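Local coordinates for protein AlyGC (Glaciecola chathamensis, PDB 5GKD) that cleaves the polysaccharide alginate as a calcium-binding lyase of polysaccharide lyase family 6, probably by beta-elimination, at residues K440-S445 / D462-Q467; G447-F452 / W472-L477; A458-V463 / D480-I485; N506-L511 / M539-R544. One frame throughout, in Å; residues are numbered along the deposited sequence.

Interaction 1: K440-S445 / D462-Q467; sequences KHIAVS and DVLVLQ
Val-444 packs against Leu-464 and Leu-466 at one end of this strand pair, while Asp-462 grips Lys-440 at the other. CB of Val-444 lies 3.8 Å from CD2 of Leu-466, the two side chains running alongside in the same direction. With CG1 anti to the backbone N (chi1 -171°), the other branch is directed back along the sheet, and CG2 meets CG of Leu-464 at 3.9 Å. OD1 of Asp-462 accepts the backbone N of Lys-440 at 2.8 Å in a nearly straight bond (170°), met from above the carboxylate plane. OD2 takes Lys-440 NZ on its syn side, a salt bridge of 3.1 Å, and also accepts the backbone N of Glu-459, whose own carboxylate is a second partner for the ammonium. Replacing Asp-462 with alanine is likely to leave the backbone N of Lys-440 and of Glu-459 without this acceptor, and the ammonium with one carboxylate mate fewer. Between these ends the backbones alternate bonds in parallel fashion, from Val-463 N on Lys-440 O (2.9 Å) to Gln-467 N on Val-444 O (3.0 Å). CB of Val-463 sits 4.0 Å over the centre of the His-441 imidazole, a CH-pi contact. The strands incline by 28°, and four parallel bridges in a row are as expected for successive coils of a parallel beta-helix.

Interaction 2: G447-F452 / W472-L477; sequences GDNTLF and WVSKIL
Phe-452 and Lys-475 form the cation-pi part of this contact, their side chains crossing at about a right angle. CE of Lys-475 stands 3.8 Å above the centre of the phenyl ring, and NZ lies 4.0 Å from its centroid, 24° off the normal. A bend at chi3 (-69°) brings CE and NZ over the same face. Ile-476 O lies at the ring edge, in its plane.

Hydrogen bonds link the other end. Asn-449 ND2 donates a hydrogen bond to Ser-474 OG at 2.9 Å, the hydroxyl lying in the amide plane, and the amide oxygen OD1 receives a weak bond from Lys-475 NZ at 3.3 Å. The amide is thus engaged at both ends. Trp-472 N donates to Gly-447 O at 3.0 Å, and with the parallel bridge of Asp-448 and Trp-472 this joins adjacent coils of the beta-helix. The helix that starts at Thr-450 lies over the inner side chains of the first coils, consistent with the helical cap found at the N-terminal end of many parallel beta-helices.

Apolar packing fills the buried side. Leu-451 CD2 meets Leu-477 CD2 at 3.9 Å, the two side chains crossing nearly perpendicular, and Phe-452 CB lies 4.1 Å from Leu-477 CD1. Outside the pair, the indole of Trp-472 stacks with Phe-496, and Ile-476 packs on Glu-121 of the second subunit.

Interaction 3: A458-V463 / D480-I485; sequences AETGDV and DKTLTI
Thr-460 and Gly-461 meet Thr-482 through two hydrogen bonds running opposite ways. Thr-482 N donates to Thr-460 OG1 at 3.0 Å, nearly straight at 165°, and Gly-461 N donates to Thr-482 O at a short 2.6 Å. The Thr-460 hydroxyl faces the strand because OG1 stands anti to the backbone N (chi1 -163°). Further along, Thr-484 N reaches Asp-462 O at 3.1 Å in the carbonyl plane. A water donates to that same Asp-462 O and is also hydrogen-bonded to Thr-484 OG1, so the carbonyl has two partners. Val-463 CG2 lies 3.8 Å from Thr-484 CB, the side chains pointing the same way. Beside these bonds, CB of Ala-458 packs on CD1 of Leu-483 at 3.7 Å.

Lys-481 bridges to the end of the preceding helix. Bent at chi3 (75°), its chain brings NZ to Ala-458 O at 3.0 Å, from above the carbonyl plane, and NZ also bonds to Ile-455 O. A leucine in its place would probably leave both of these carbonyls without their ammonium donor.

The second shell sets the loop. A type II turn from Glu-459 to Asp-462 is closed by Asp-462 N on Glu-459 O (3.0 Å), and the positive phi of Gly-461 suits a residue lacking CB. The contact lies where helix 450-457 passes into strand 462-466, which is flanked by strand 441-444 and by strand 482-487, itself paired with strand 510-514.

Interaction 4: N506-L511 / M539-R544; sequences NNKGNL and MQRNYR
Asn-510 and Arg-544 form the close-packed end of this contact, where strands 510-514 and 543-548 run as parallel neighbours on successive coils of the beta-helix. OD1 of Asn-510 accepts Arg-544 N at 2.8 Å, in the carbonyl plane and on a lone pair, but bent at the hydrogen (134°). The same oxygen accepts a hydrogen bond from a water, and that water accepts Arg-544 NE at 3.0 Å, so the buried oxygen is gripped from the backbone and, through water, from the side chain. ND2 of Asn-510 is spoken for by Thr-482 OG1, which helps fix the amide's rotation. Leu-511 N on Arg-544 O, at 3.0 Å, is regular strand bonding. CB of Asn-510 lies over one face of the Arg-544 guanidinium, amide and guanidinium planes 51° apart; the guanidinium also bonds Val-434 O and makes a cation-pi contact with Phe-436.

Toward the turn the packing changes character. A type II turn from Asn-506 to Gly-509 swings the chain clear of strand pairing, and a water links the segments, donating to Gly-509 O and to Asn-542 O (2.6 Å). Asn-507 OD1 accepts Gln-540 N at 2.9 Å. Outermost, Lys-508 NZ and Arg-541 NH1 bring like charges to 4.1 Å, probably eased by solvent. The lysine chain still packs on the arginine: CG of Lys-508 lies 3.8 Å above the guanidinium plane of Arg-541, offset toward its rim.

In the fold
From the N-terminal end, segment 440-445 opens interaction 1, and strand 447-448 with the first turn of helix 450-457 opens interaction 2 before interaction 1 closes at 462-467; the two therefore cross. Interaction 3 starts at 458-463, sharing Asp-462 and Val-463 with interaction 1, crosses interaction 2 and closes at 480-485. Each of these loops carries the chain round to its neighbouring coil. Interaction 4 follows in series, with a longer loop from 506-511 to 539-544. Strands 441-444, 462-466, 482-487, 510-514 and 543-548 lie side by side in that order, so interactions 1, 3 and 4 step down one side of the beta-helix, while interaction 2 joins the helix to another side.

Interaction 1: K440-S445 / D462-Q467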
loop_
_atom_site.group_PDB
_atom_site.type_symbol
_atom_site.label_atom_id
_atom_site.label_comp_id
_atom_site.label_asym_id
_atom_site.label_seq_id
_atom_site.Cartn_x
_atom_site.Cartn_y
_atom_site.Cartn_z
ATOM N N LYS A 440 22.366 -20.381 -15.437
ATOM C CA LYS A 440 22.326 -21.451 -16.420
ATOM C C LYS A 440 21.055 -21.360 -17.254
ATOM O O LYS A 440 20.093 -20.673 -16.905
ATOM C CB LYS A 440 22.400 -22.813 -15.738
ATOM C CG LYS A 440 21.234 -23.036 -14.816
ATOM C CD LYS A 440 21.254 -24.409 -14.200
ATOM C CE LYS A 440 19.958 -24.649 -13.446
ATOM N NZ LYS A 440 20.028 -24.120 -12.051
ATOM N N HIS A 441 21.048 -22.084 -18.366
ATOM C CA HIS A 441 19.894 -22.120 -19.250
ATOM C C HIS A 441 19.074 -23.366 -18.956
ATOM O O HIS A 441 19.626 -24.461 -18.797
ATOM C CB HIS A 441 20.327 -22.061 -20.712
ATOM C CG HIS A 441 20.955 -20.755 -21.085
ATOM N ND1 HIS A 441 20.466 -19.953 -22.091
ATOM C CD2 HIS A 441 22.018 -20.098 -20.563
ATOM C CE1 HIS A 441 21.209 -18.863 -22.182
ATOM N NE2 HIS A 441 22.157 -18.928 -21.266
ATOM N N ILE A 442 17.764 -23.180 -18.845
ATOM C CA ILE A 442 16.811 -24.240 -18.545
ATOM C C ILE A 442 15.786 -24.277 -19.666
ATOM O O ILE A 442 15.151 -23.259 -19.967
ATOM C CB ILE A 442 16.113 -24.010 -17.195
ATOM C CG1 ILE A 442 17.137 -23.919 -16.069
ATOM C CG2 ILE A 442 15.093 -25.111 -16.930
ATOM C CD1 ILE A 442 16.552 -23.427 -14.763
ATOM N N ALA A 443 15.627 -25.439 -20.286
ATOM C CA ALA A 443 14.595 -25.612 -21.293
ATOM C C ALA A 443 13.249 -25.844 -20.619
ATOM O O ALA A 443 13.153 -26.580 -19.635
ATOM C CB ALA A 443 14.944 -26.784 -22.213
ATOM N N VAL A 444 12.229 -25.196 -21.111
ATOM C CA VAL A 444 10.921 -25.325 -20.550
ATOM C C VAL A 444 10.009 -25.703 -21.675
ATOM O O VAL A 444 10.227 -25.302 -22.775
ATOM C CB VAL A 444 10.449 -23.996 -19.968
ATOM C CG1 VAL A 444 9.182 -24.192 -19.194
ATOM C CG2 VAL A 444 11.513 -23.393 -19.101
ATOM N N SER A 445 8.971 -26.460 -21.383
ATOM C CA SER A 445 8.038 -26.870 -22.392
ATOM C C SER A 445 6.601 -26.563 -22.053
ATOM O O SER A 445 6.270 -26.355 -20.930
ATOM C CB SER A 445 8.168 -28.360 -22.613
ATOM O OG SER A 445 9.122 -28.592 -23.599
ATOM N N ASP A 462 19.280 -17.379 -13.771
ATOM C CA ASP A 462 19.035 -18.374 -14.809
ATOM C C ASP A 462 18.257 -17.776 -15.977
ATOM O O ASP A 462 17.669 -16.696 -15.876
ATOM C CB ASP A 462 18.268 -19.564 -14.241
ATOM C CG ASP A 462 19.150 -20.484 -13.443
ATOM O OD1 ASP A 462 20.378 -20.271 -13.474
ATOM O OD2 ASP A 462 18.626 -21.416 -12.790
ATOM N N VAL A 463 18.255 -18.500 -17.100
ATOM C CA VAL A 463 17.504 -18.118 -18.296
ATOM C C VAL A 463 16.588 -19.271 -18.667
ATOM O O VAL A 463 17.054 -20.377 -18.954
ATOM C CB VAL A 463 18.423 -17.753 -19.471
ATOM C CG1 VAL A 463 17.597 -17.410 -20.705
ATOM C CG2 VAL A 463 19.319 -16.593 -19.104
ATOM N N LEU A 464 15.287 -19.017 -18.654
ATOM C CA LEU A 464 14.300 -19.998 -19.074
ATOM C C LEU A 464 14.067 -19.846 -20.576
ATOM O O LEU A 464 13.769 -18.746 -21.054
ATOM C CB LEU A 464 12.995 -19.816 -18.296
ATOM C CG LEU A 464 12.818 -20.419 -16.887
ATOM C CD1 LEU A 464 14.010 -20.187 -15.987
ATOM C CD2 LEU A 464 11.544 -19.893 -16.214
ATOM N N VAL A 465 14.225 -20.945 -21.316
ATOM C CA VAL A 465 14.100 -20.961 -22.769
ATOM C C VAL A 465 12.853 -21.769 -23.102
ATOM O O VAL A 465 12.857 -23.002 -23.012
ATOM C CB VAL A 465 15.346 -21.541 -23.446
ATOM C CG1 VAL A 465 15.285 -21.306 -24.936
ATOM C CG2 VAL A 465 16.593 -20.915 -22.860
ATOM N N LEU A 466 11.775 -21.078 -23.468
ATOM C CA LEU A 466 10.498 -21.730 -23.718
ATOM C C LEU A 466 10.469 -22.273 -25.139
ATOM O O LEU A 466 10.724 -21.539 -26.102
ATOM C CB LEU A 466 9.331 -20.762 -23.511
ATOM C CG LEU A 466 9.349 -19.769 -22.352
ATOM C CD1 LEU A 466 8.110 -18.892 -22.384
ATOM C CD2 LEU A 466 9.459 -20.489 -21.033
ATOM N N GLN A 467 10.160 -23.557 -25.270
ATOM C CA GLN A 467 9.981 -24.133 -26.587
ATOM C C GLN A 467 8.651 -23.665 -27.167
ATOM O O GLN A 467 7.800 -23.110 -26.467
ATOM C CB GLN A 467 10.050 -25.653 -26.505
ATOM C CG GLN A 467 11.302 -26.168 -25.795
ATOM C CD GLN A 467 11.127 -27.575 -25.239
ATOM O OE1 GLN A 467 10.007 -28.016 -24.976
ATOM N NE2 GLN A 467 12.234 -28.278 -25.039
#

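Interaction 2: G447-F452 / W472-L477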
loop_
_atom_site.group_PDB
_atom_site.type_symbol
_atom_site.label_atom_id
_atom_site.label_comp_id
_atom_site.label_asym_id
_atom_site.label_seq_id
_atom_site.Cartn_x
_atom_site.Cartn_y
_atom_site.Cartn_z
ATOM N N GLY A 447 2.590 -27.376 -21.367
ATOM C CA GLY A 447 1.756 -26.210 -21.414
ATOM C C GLY A 447 0.799 -25.830 -20.294
ATOM O O GLY A 447 -0.025 -24.979 -20.523
ATOM N N ASP A 448 0.867 -26.441 -19.119
ATOM C CA ASP A 448 -0.039 -26.025 -18.032
ATOM C C ASP A 448 0.786 -26.117 -16.737
ATOM O O ASP A 448 1.295 -27.164 -16.376
ATOM C CB ASP A 448 -1.393 -26.711 -17.919
ATOM C CG ASP A 448 -2.292 -26.068 -16.883
ATOM O OD1 ASP A 448 -2.139 -24.881 -16.575
ATOM O OD2 ASP A 448 -3.162 -26.759 -16.354
ATOM N N ASN A 449 0.944 -24.986 -16.076
ATOM C CA ASN A 449 1.733 -24.920 -14.861
ATOM C C ASN A 449 3.171 -25.189 -15.086
ATOM O O ASN A 449 3.932 -25.314 -14.186
ATOM C CB ASN A 449 1.221 -25.937 -13.887
ATOM C CG ASN A 449 0.045 -25.446 -13.122
ATOM O OD1 ASN A 449 -0.230 -25.933 -12.049
ATOM N ND2 ASN A 449 -0.662 -24.488 -13.667
ATOM N N THR A 450 3.545 -25.281 -16.319
ATOM C CA THR A 450 4.934 -25.600 -16.610
ATOM C C THR A 450 5.851 -24.401 -16.392
ATOM O O THR A 450 7.035 -24.569 -16.081
ATOM C CB THR A 450 5.039 -26.099 -18.044
ATOM O OG1 THR A 450 6.413 -26.195 -18.415
ATOM C CG2 THR A 450 4.332 -25.136 -18.978
ATOM N N LEU A 451 5.321 -23.193 -16.556
ATOM C CA LEU A 451 6.088 -21.982 -16.309
ATOM C C LEU A 451 6.178 -21.691 -14.814
ATOM O O LEU A 451 7.241 -21.317 -14.311
ATOM C CB LEU A 451 5.430 -20.823 -17.058
ATOM C CG LEU A 451 6.180 -19.530 -17.324
ATOM C CD1 LEU A 451 7.492 -19.843 -17.983
ATOM C CD2 LEU A 451 5.334 -18.652 -18.220
ATOM N N PHE A 452 5.068 -21.879 -14.098
ATOM C CA PHE A 452 5.063 -21.784 -12.647
ATOM C C PHE A 452 6.122 -22.681 -12.027
ATOM O O PHE A 452 6.817 -22.282 -11.090
ATOM C CB PHE A 452 3.671 -22.151 -12.128
ATOM C CG PHE A 452 3.522 -22.058 -10.634
ATOM C CD1 PHE A 452 3.835 -23.141 -9.819
ATOM C CD2 PHE A 452 3.031 -20.899 -10.046
ATOM C CE1 PHE A 452 3.694 -23.060 -8.442
ATOM C CE2 PHE A 452 2.880 -20.811 -8.670
ATOM C CZ PHE A 452 3.209 -21.895 -7.865
ATOM N N TRP A 472 -0.298 -21.997 -20.617
ATOM C CA TRP A 472 -1.474 -21.549 -19.894
ATOM C C TRP A 472 -1.086 -21.351 -18.435
ATOM O O TRP A 472 -0.396 -22.190 -17.851
ATOM C CB TRP A 472 -2.614 -22.563 -20.043
ATOM C CG TRP A 472 -3.136 -22.591 -21.449
ATOM C CD1 TRP A 472 -2.626 -23.292 -22.493
ATOM C CD2 TRP A 472 -4.237 -21.833 -21.972
ATOM N NE1 TRP A 472 -3.347 -23.031 -23.641
ATOM C CE2 TRP A 472 -4.341 -22.140 -23.346
ATOM C CE3 TRP A 472 -5.147 -20.932 -21.411
ATOM C CZ2 TRP A 472 -5.318 -21.582 -24.163
ATOM C CZ3 TRP A 472 -6.117 -20.384 -22.218
ATOM C CH2 TRP A 472 -6.197 -20.709 -23.583
ATOM N N VAL A 473 -1.504 -20.233 -17.854
ATOM C CA VAL A 473 -0.991 -19.807 -16.557
ATOM C C VAL A 473 -2.176 -19.595 -15.632
ATOM O O VAL A 473 -2.819 -18.541 -15.665
ATOM C CB VAL A 473 -0.126 -18.548 -16.665
ATOM C CG1 VAL A 473 0.360 -18.139 -15.301
ATOM C CG2 VAL A 473 1.055 -18.816 -17.578
ATOM N N SER A 474 -2.469 -20.597 -14.809
ATOM C CA SER A 474 -3.566 -20.560 -13.858
ATOM C C SER A 474 -3.151 -20.047 -12.487
ATOM O O SER A 474 -4.015 -19.866 -11.626
ATOM C CB SER A 474 -4.167 -21.963 -13.701
ATOM O OG SER A 474 -3.141 -22.919 -13.524
ATOM N N LYS A 475 -1.865 -19.817 -12.263
ATOM C CA LYS A 475 -1.368 -19.365 -10.974
ATOM C C LYS A 475 -0.389 -18.227 -11.195
ATOM O O LYS A 475 0.435 -18.280 -12.113
ATOM C CB LYS A 475 -0.694 -20.506 -10.211
ATOM C CG LYS A 475 -1.680 -21.574 -9.778
ATOM C CD LYS A 475 -1.037 -22.681 -8.951
ATOM C CE LYS A 475 -0.103 -23.549 -9.797
ATOM N NZ LYS A 475 0.418 -24.741 -9.043
ATOM N N ILE A 476 -0.491 -17.195 -10.352
ATOM C CA ILE A 476 0.381 -16.035 -10.480
ATOM C C ILE A 476 1.839 -16.474 -10.463
ATOM O O ILE A 476 2.244 -17.327 -9.664
ATOM C CB ILE A 476 0.072 -15.024 -9.369
ATOM C CG1 ILE A 476 -1.292 -14.381 -9.616
ATOM C CG2 ILE A 476 1.133 -13.954 -9.304
ATOM C CD1 ILE A 476 -1.688 -13.409 -8.532
ATOM N N LEU A 477 2.626 -15.919 -11.380
ATOM C CA LEU A 477 4.060 -16.180 -11.453
ATOM C C LEU A 477 4.757 -15.137 -10.592
ATOM O O LEU A 477 4.981 -14.011 -11.035
ATOM C CB LEU A 477 4.542 -16.105 -12.895
ATOM C CG LEU A 477 4.296 -17.227 -13.903
ATOM C CD1 LEU A 477 3.371 -18.288 -13.387
ATOM C CD2 LEU A 477 3.792 -16.647 -15.210
#

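Interaction 3: A458-V463 / D480-I485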
loop_
_atom_site.group_PDB
_atom_site.type_symbol
_atom_site.label_atom_id
_atom_site.label_comp_id
_atom_site.label_asym_id
_atom_site.label_seq_id
_atom_site.Cartn_x
_atom_site.Cartn_y
_atom_site.Cartn_z
ATOM N N ALA A 458 14.081 -22.701 -10.759
ATOM C CA ALA A 458 15.256 -22.031 -11.288
ATOM C C ALA A 458 16.028 -21.336 -10.162
ATOM O O ALA A 458 15.505 -21.095 -9.074
ATOM C CB ALA A 458 14.853 -21.009 -12.352
ATOM N N GLU A 459 17.288 -21.016 -10.443
ATOM C CA GLU A 459 18.165 -20.297 -9.533
ATOM C C GLU A 459 18.389 -18.891 -10.063
ATOM O O GLU A 459 18.134 -18.613 -11.234
ATOM C CB GLU A 459 19.505 -21.017 -9.369
ATOM C CG GLU A 459 19.403 -22.317 -8.589
ATOM C CD GLU A 459 20.642 -23.192 -8.743
ATOM O OE1 GLU A 459 20.981 -23.912 -7.776
ATOM O OE2 GLU A 459 21.275 -23.161 -9.831
ATOM N N THR A 460 18.854 -17.997 -9.185
ATOM C CA THR A 460 18.926 -16.584 -9.538
ATOM C C THR A 460 19.952 -16.381 -10.642
ATOM O O THR A 460 21.050 -16.939 -10.601
ATOM C CB THR A 460 19.247 -15.718 -8.301
ATOM O OG1 THR A 460 18.929 -14.348 -8.589
ATOM C CG2 THR A 460 20.736 -15.805 -7.885
ATOM N N GLY A 461 19.581 -15.602 -11.654
ATOM C CA GLY A 461 20.418 -15.422 -12.820
ATOM C C GLY A 461 20.134 -16.378 -13.966
ATOM O O GLY A 461 20.683 -16.188 -15.050
ATOM N N ASP A 462 19.280 -17.379 -13.771
ATOM C CA ASP A 462 19.035 -18.374 -14.809
ATOM C C ASP A 462 18.257 -17.776 -15.977
ATOM O O ASP A 462 17.669 -16.696 -15.876
ATOM C CB ASP A 462 18.268 -19.564 -14.241
ATOM C CG ASP A 462 19.150 -20.484 -13.443
ATOM O OD1 ASP A 462 20.378 -20.271 -13.474
ATOM O OD2 ASP A 462 18.626 -21.416 -12.790
ATOM N N VAL A 463 18.255 -18.500 -17.100
ATOM C CA VAL A 463 17.504 -18.118 -18.296
ATOM C C VAL A 463 16.588 -19.271 -18.667
ATOM O O VAL A 463 17.054 -20.377 -18.954
ATOM C CB VAL A 463 18.423 -17.753 -19.471
ATOM C CG1 VAL A 463 17.597 -17.410 -20.705
ATOM C CG2 VAL A 463 19.319 -16.593 -19.104
ATOM N N ASP A 480 10.945 -13.895 -7.211
ATOM C CA ASP A 480 11.736 -13.434 -6.080
ATOM C C ASP A 480 13.211 -13.696 -6.333
ATOM O O ASP A 480 13.995 -13.812 -5.397
ATOM C CB ASP A 480 11.272 -14.065 -4.759
ATOM C CG ASP A 480 11.425 -15.587 -4.725
ATOM O OD1 ASP A 480 11.951 -16.178 -5.684
ATOM O OD2 ASP A 480 11.024 -16.205 -3.721
ATOM N N LYS A 481 13.599 -13.773 -7.604
ATOM C CA LYS A 481 14.992 -13.934 -7.985
ATOM C C LYS A 481 15.213 -13.196 -9.299
ATOM O O LYS A 481 14.280 -12.638 -9.882
ATOM C CB LYS A 481 15.349 -15.417 -8.092
ATOM C CG LYS A 481 14.737 -16.097 -9.305
ATOM C CD LYS A 481 14.618 -17.605 -9.130
ATOM C CE LYS A 481 13.488 -17.944 -8.199
ATOM N NZ LYS A 481 13.204 -19.407 -8.156
ATOM N N THR A 482 16.449 -13.202 -9.780
ATOM C CA THR A 482 16.753 -12.603 -11.074
ATOM C C THR A 482 16.571 -13.664 -12.155
ATOM O O THR A 482 17.143 -14.757 -12.066
ATOM C CB THR A 482 18.171 -12.026 -11.090
ATOM O OG1 THR A 482 18.269 -10.949 -10.133
ATOM C CG2 THR A 482 18.528 -11.506 -12.471
ATOM N N LEU A 483 15.761 -13.355 -13.162
ATOM C CA LEU A 483 15.361 -14.383 -14.116
ATOM C C LEU A 483 15.137 -13.774 -15.489
ATOM O O LEU A 483 14.644 -12.651 -15.601
ATOM C CB LEU A 483 14.081 -15.082 -13.647
ATOM C CG LEU A 483 13.894 -16.543 -14.038
ATOM C CD1 LEU A 483 14.800 -17.444 -13.201
ATOM C CD2 LEU A 483 12.433 -16.944 -13.889
ATOM N N THR A 484 15.497 -14.524 -16.528
ATOM C CA THR A 484 15.179 -14.187 -17.911
ATOM C C THR A 484 14.246 -15.250 -18.472
ATOM O O THR A 484 14.529 -16.447 -18.367
ATOM C CB THR A 484 16.440 -14.087 -18.775
ATOM O OG1 THR A 484 17.272 -13.023 -18.299
ATOM C CG2 THR A 484 16.076 -13.802 -20.214
ATOM N N ILE A 485 13.134 -14.819 -19.052
ATOM C CA ILE A 485 12.213 -15.706 -19.750
ATOM C C ILE A 485 12.362 -15.433 -21.245
ATOM O O ILE A 485 11.992 -14.355 -21.732
ATOM C CB ILE A 485 10.772 -15.515 -19.267
ATOM C CG1 ILE A 485 10.703 -15.777 -17.756
ATOM C CG2 ILE A 485 9.839 -16.433 -20.023
ATOM C CD1 ILE A 485 9.333 -15.740 -17.181
HETATM O O HOH W 1 18.520 -14.099 -15.934
#

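Interaction 4: N506-L511 / M539-R544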
loop_
_atom_site.group_PDB
_atom_site.type_symbol
_atom_site.label_atom_id
_atom_site.label_comp_id
_atom_site.label_asym_id
_atom_site.label_seq_id
_atom_site.Cartn_x
_atom_site.Cartn_y
_atom_site.Cartn_z
ATOM N N ASN A 506 8.426 -9.611 -6.690
ATOM C CA ASN A 506 8.670 -9.536 -5.259
ATOM C C ASN A 506 10.091 -9.069 -4.985
ATOM O O ASN A 506 10.910 -8.937 -5.892
ATOM C CB ASN A 506 8.454 -10.903 -4.605
ATOM C CG ASN A 506 6.995 -11.326 -4.589
ATOM O OD1 ASN A 506 6.634 -12.415 -5.048
ATOM N ND2 ASN A 506 6.149 -10.474 -4.051
ATOM N N ASN A 507 10.382 -8.849 -3.700
ATOM C CA ASN A 507 11.742 -8.568 -3.266
ATOM C C ASN A 507 12.709 -9.561 -3.883
ATOM O O ASN A 507 12.455 -10.766 -3.886
ATOM C CB ASN A 507 11.833 -8.628 -1.742
ATOM C CG ASN A 507 11.168 -7.448 -1.082
ATOM O OD1 ASN A 507 11.180 -6.339 -1.613
ATOM N ND2 ASN A 507 10.581 -7.675 0.077
ATOM N N LYS A 508 13.812 -9.039 -4.428
ATOM C CA LYS A 508 14.901 -9.776 -5.057
ATOM C C LYS A 508 14.530 -10.210 -6.471
ATOM O O LYS A 508 15.385 -10.722 -7.191
ATOM C CB LYS A 508 15.355 -10.999 -4.232
ATOM C CG LYS A 508 15.683 -10.624 -2.770
ATOM C CD LYS A 508 15.881 -11.819 -1.865
ATOM C CE LYS A 508 17.073 -12.609 -2.302
ATOM N NZ LYS A 508 18.215 -11.691 -2.510
ATOM N N GLY A 509 13.294 -9.995 -6.904
ATOM C CA GLY A 509 12.930 -10.292 -8.272
ATOM C C GLY A 509 13.415 -9.214 -9.230
ATOM O O GLY A 509 13.343 -8.018 -8.948
ATOM N N ASN A 510 13.939 -9.660 -10.364
ATOM C CA ASN A 510 14.278 -8.808 -11.491
ATOM C C ASN A 510 13.982 -9.636 -12.734
ATOM O O ASN A 510 14.263 -10.834 -12.754
ATOM C CB ASN A 510 15.754 -8.341 -11.461
ATOM C CG ASN A 510 16.150 -7.655 -10.137
ATOM O OD1 ASN A 510 15.800 -6.510 -9.901
ATOM N ND2 ASN A 510 16.907 -8.355 -9.293
ATOM N N LEU A 511 13.397 -9.017 -13.757
ATOM C CA LEU A 511 12.791 -9.773 -14.844
ATOM C C LEU A 511 13.232 -9.249 -16.203
ATOM O O LEU A 511 13.164 -8.045 -16.455
ATOM C CB LEU A 511 11.258 -9.720 -14.749
ATOM C CG LEU A 511 10.487 -10.389 -15.897
ATOM C CD1 LEU A 511 10.796 -11.885 -15.961
ATOM C CD2 LEU A 511 8.972 -10.152 -15.798
ATOM N N MET A 539 7.830 -2.877 -0.792
ATOM C CA MET A 539 9.044 -3.638 -1.041
ATOM C C MET A 539 10.217 -3.094 -0.240
ATOM O O MET A 539 10.239 -1.938 0.179
ATOM C CB MET A 539 9.391 -3.636 -2.528
ATOM C CG MET A 539 8.308 -4.220 -3.409
ATOM S SD MET A 539 8.727 -4.202 -5.157
ATOM C CE MET A 539 10.074 -5.362 -5.207
ATOM N N GLN A 540 11.209 -3.956 -0.045
ATOM C CA GLN A 540 12.432 -3.642 0.677
ATOM C C GLN A 540 13.554 -3.197 -0.238
ATOM O O GLN A 540 14.529 -2.616 0.232
ATOM C CB GLN A 540 12.886 -4.882 1.464
ATOM C CG GLN A 540 14.039 -4.646 2.416
ATOM C CD GLN A 540 14.705 -5.929 2.861
ATOM O OE1 GLN A 540 15.158 -6.719 2.034
ATOM N NE2 GLN A 540 14.783 -6.142 4.177
ATOM N N ARG A 541 13.403 -3.408 -1.536
ATOM C CA ARG A 541 14.509 -3.492 -2.470
ATOM C C ARG A 541 14.031 -2.932 -3.804
ATOM O O ARG A 541 12.839 -2.999 -4.111
ATOM C CB ARG A 541 14.902 -4.969 -2.578
ATOM C CG ARG A 541 16.190 -5.324 -3.179
ATOM C CD ARG A 541 16.394 -6.784 -2.932
ATOM N NE ARG A 541 16.733 -7.023 -1.534
ATOM C CZ ARG A 541 17.919 -7.459 -1.127
ATOM N NH1 ARG A 541 18.867 -7.723 -2.014
ATOM N NH2 ARG A 541 18.159 -7.648 0.162
ATOM N N ASN A 542 14.950 -2.382 -4.591
ATOM C CA ASN A 542 14.603 -1.953 -5.946
ATOM C C ASN A 542 14.486 -3.173 -6.876
ATOM O O ASN A 542 14.818 -4.297 -6.510
ATOM C CB ASN A 542 15.648 -0.974 -6.498
ATOM C CG ASN A 542 15.833 0.260 -5.619
ATOM O OD1 ASN A 542 14.954 0.623 -4.844
ATOM N ND2 ASN A 542 16.976 0.912 -5.752
ATOM N N TYR A 543 14.027 -2.944 -8.107
ATOM C CA TYR A 543 13.926 -4.027 -9.081
ATOM C C TYR A 543 14.287 -3.503 -10.466
ATOM O O TYR A 543 14.302 -2.300 -10.710
ATOM C CB TYR A 543 12.515 -4.669 -9.096
ATOM C CG TYR A 543 11.452 -3.741 -9.608
ATOM C CD1 TYR A 543 10.879 -2.780 -8.780
ATOM C CD2 TYR A 543 11.046 -3.792 -10.922
ATOM C CE1 TYR A 543 9.925 -1.913 -9.253
ATOM C CE2 TYR A 543 10.076 -2.932 -11.402
ATOM C CZ TYR A 543 9.526 -1.992 -10.568
ATOM O OH TYR A 543 8.582 -1.132 -11.066
ATOM N N ARG A 544 14.563 -4.438 -11.376
ATOM C CA ARG A 544 14.862 -4.166 -12.774
ATOM C C ARG A 544 13.872 -4.909 -13.666
ATOM O O ARG A 544 13.538 -6.068 -13.407
ATOM C CB ARG A 544 16.300 -4.597 -13.125
ATOM C CG ARG A 544 17.395 -3.801 -12.442
ATOM C CD ARG A 544 18.742 -4.499 -12.504
ATOM N NE ARG A 544 18.857 -5.564 -11.511
ATOM C CZ ARG A 544 19.587 -6.662 -11.680
ATOM N NH1 ARG A 544 20.265 -6.838 -12.807
ATOM N NH2 ARG A 544 19.625 -7.586 -10.738
HETATM O O HOH W 2 13.954 -6.781 -6.331
HETATM O O HOH W 3 18.004 -4.945 -8.700
#